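Long-range contact in fructosyl amine: oxygen oxidoreductase (Aspergillus fumigatus, PDB 3DJD), which probably oxidises fructosyl amines with molecular oxygen, using a bound FAD cofactor: residues A[97-102]-A[257-262]. Residues are numbered along the deposited sequence; the frame is centred on the assembly and turned at random.
Sequences LMSACS and IFNIER
With E261 CG beside its own backbone N (chi1 -57°) and the chain extended beyond it, the carboxylate reaches C101 and S102, while a chi1 of 74°, between backbone N and carbonyl carbon, points S102 OG at the carboxylate. The contact joins two parallel neighbours, strands 96-100 and 256-259, in the larger of the two mixed sheets of this MSOX/MTOX-family flavoenzyme. E261 OE1 accepts from C101 N, which comes from above the carboxylate plane, and from S102 N on the syn side, both at 2.9 Å. S102 OG donates to E261 OE2 and also caps helix 103-108 through G105 N. Within the sheet, S99 grips F258 O twice, its N and OG arriving from opposite faces of the carbonyl plane, and I260 N returns a straighter bond to S99 O (161°). The side chains of F258 and M98 lie on one face of the sheet, that of F258 about 7 Å from the bound FAD. An Asx turn, N259 OD1 accepting from E261 N at 2.8 Å, follows the strand. C101 SG sits over one guanidinium face of R262 (salt-bridged through NE to E319), toward its rim, 3.3 Å from R262 NH2; N259 ND2 donates a weak 3.4 Å bond to C101 SG.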
loop_
_atom_site.group_PDB
_atom_site.type_symbol
_atom_site.label_atom_id
_atom_site.label_comp_id
_atom_site.label_asym_id
_atom_site.label_seq_id
_atom_site.Cartn_x
_atom_site.Cartn_y
_atom_site.Cartn_z
ATOM N N LEU A 97 -5.061 -17.405 5.547
ATOM C CA LEU A 97 -6.443 -17.514 6.013
ATOM C C LEU A 97 -7.186 -16.229 5.666
ATOM O O LEU A 97 -6.721 -15.149 5.999
ATOM C CB LEU A 97 -6.478 -17.738 7.518
ATOM C CG LEU A 97 -7.902 -17.673 8.116
ATOM C CD1 LEU A 97 -8.673 -18.979 7.801
ATOM C CD2 LEU A 97 -7.851 -17.438 9.587
HETATM N N MSE A 98 -8.337 -16.356 5.006
HETATM C CA MSE A 98 -9.218 -15.210 4.750
HETATM C C MSE A 98 -10.526 -15.495 5.468
HETATM O O MSE A 98 -11.226 -16.455 5.148
HETATM C CB MSE A 98 -9.480 -15.014 3.265
HETATM C CG MSE A 98 -8.228 -14.773 2.421
HETATM SE SE MSE A 98 -8.500 -15.406 0.574
HETATM C CE MSE A 98 -8.097 -17.319 0.875
ATOM N N SER A 99 -10.827 -14.684 6.475
ATOM C CA SER A 99 -11.956 -14.994 7.341
ATOM C C SER A 99 -12.807 -13.782 7.708
ATOM O O SER A 99 -12.466 -12.642 7.405
ATOM C CB SER A 99 -11.477 -15.703 8.615
ATOM O OG SER A 99 -10.613 -14.879 9.379
ATOM N N ALA A 100 -13.918 -14.069 8.382
ATOM C CA ALA A 100 -14.865 -13.031 8.812
ATOM C C ALA A 100 -15.670 -13.537 9.998
ATOM O O ALA A 100 -15.544 -14.703 10.392
ATOM C CB ALA A 100 -15.800 -12.658 7.681
ATOM N N CYS A 101 -16.492 -12.649 10.556
ATOM C CA CYS A 101 -17.259 -12.939 11.783
ATOM C C CYS A 101 -18.776 -12.853 11.587
ATOM O O CYS A 101 -19.541 -13.320 12.431
ATOM C CB CYS A 101 -16.852 -11.979 12.889
ATOM S SG CYS A 101 -15.226 -12.304 13.539
ATOM N N SER A 102 -19.189 -12.234 10.486
ATOM C CA SER A 102 -20.593 -11.979 10.188
ATOM C C SER A 102 -20.842 -12.382 8.745
ATOM O O SER A 102 -19.901 -12.505 7.963
ATOM C CB SER A 102 -20.911 -10.489 10.374
ATOM O OG SER A 102 -20.370 -9.708 9.311
ATOM N N ILE A 257 -2.555 -14.688 8.890
ATOM C CA ILE A 257 -3.911 -14.790 9.477
ATOM C C ILE A 257 -4.674 -13.484 9.218
ATOM O O ILE A 257 -4.260 -12.423 9.682
ATOM C CB ILE A 257 -3.841 -15.089 10.998
ATOM C CG1 ILE A 257 -3.098 -16.419 11.256
ATOM C CG2 ILE A 257 -5.275 -15.117 11.646
ATOM C CD1 ILE A 257 -3.702 -17.600 10.524
ATOM N N PHE A 258 -5.786 -13.567 8.486
ATOM C CA PHE A 258 -6.535 -12.354 8.136
ATOM C C PHE A 258 -8.034 -12.517 8.358
ATOM O O PHE A 258 -8.627 -13.485 7.907
ATOM C CB PHE A 258 -6.225 -11.935 6.683
ATOM C CG PHE A 258 -7.154 -10.859 6.129
ATOM C CD1 PHE A 258 -6.971 -9.526 6.448
ATOM C CD2 PHE A 258 -8.203 -11.199 5.287
ATOM C CE1 PHE A 258 -7.816 -8.536 5.923
ATOM C CE2 PHE A 258 -9.060 -10.214 4.768
ATOM C CZ PHE A 258 -8.864 -8.896 5.091
ATOM N N ASN A 259 -8.612 -11.580 9.113
ATOM C CA ASN A 259 -10.053 -11.513 9.307
ATOM C C ASN A 259 -10.502 -10.115 8.886
ATOM O O ASN A 259 -10.059 -9.112 9.479
ATOM C CB ASN A 259 -10.409 -11.788 10.763
ATOM C CG ASN A 259 -11.910 -11.749 11.008
ATOM O OD1 ASN A 259 -12.579 -10.789 10.629
ATOM N ND2 ASN A 259 -12.442 -12.799 11.625
ATOM N N ILE A 260 -11.360 -10.071 7.858
ATOM C CA ILE A 260 -11.833 -8.828 7.228
ATOM C C ILE A 260 -12.504 -7.845 8.213
ATOM O O ILE A 260 -12.597 -6.651 7.923
ATOM C CB ILE A 260 -12.778 -9.151 6.014
ATOM C CG1 ILE A 260 -12.896 -7.962 5.038
ATOM C CG2 ILE A 260 -14.131 -9.661 6.474
ATOM C CD1 ILE A 260 -13.831 -8.221 3.872
ATOM N N GLU A 261 -12.962 -8.355 9.360
ATOM C CA GLU A 261 -13.647 -7.531 10.369
ATOM C C GLU A 261 -12.843 -7.324 11.649
ATOM O O GLU A 261 -13.352 -6.752 12.617
ATOM C CB GLU A 261 -15.016 -8.148 10.700
ATOM C CG GLU A 261 -15.888 -8.293 9.471
ATOM C CD GLU A 261 -17.244 -8.931 9.772
ATOM O OE1 GLU A 261 -17.378 -10.132 9.534
ATOM O OE2 GLU A 261 -18.166 -8.228 10.240
ATOM N N ARG A 262 -11.585 -7.782 11.658
ATOM C CA ARG A 262 -10.769 -7.716 12.844
ATOM C C ARG A 262 -9.363 -7.190 12.539
ATOM O O ARG A 262 -8.870 -6.288 13.200
ATOM C CB ARG A 262 -10.664 -9.110 13.486
ATOM C CG ARG A 262 -12.005 -9.729 13.916
ATOM C CD ARG A 262 -12.493 -9.084 15.219
ATOM N NE ARG A 262 -13.680 -9.763 15.743
ATOM C CZ ARG A 262 -14.933 -9.463 15.413
ATOM N NH1 ARG A 262 -15.193 -8.490 14.544
ATOM N NH2 ARG A 262 -15.938 -10.145 15.956
#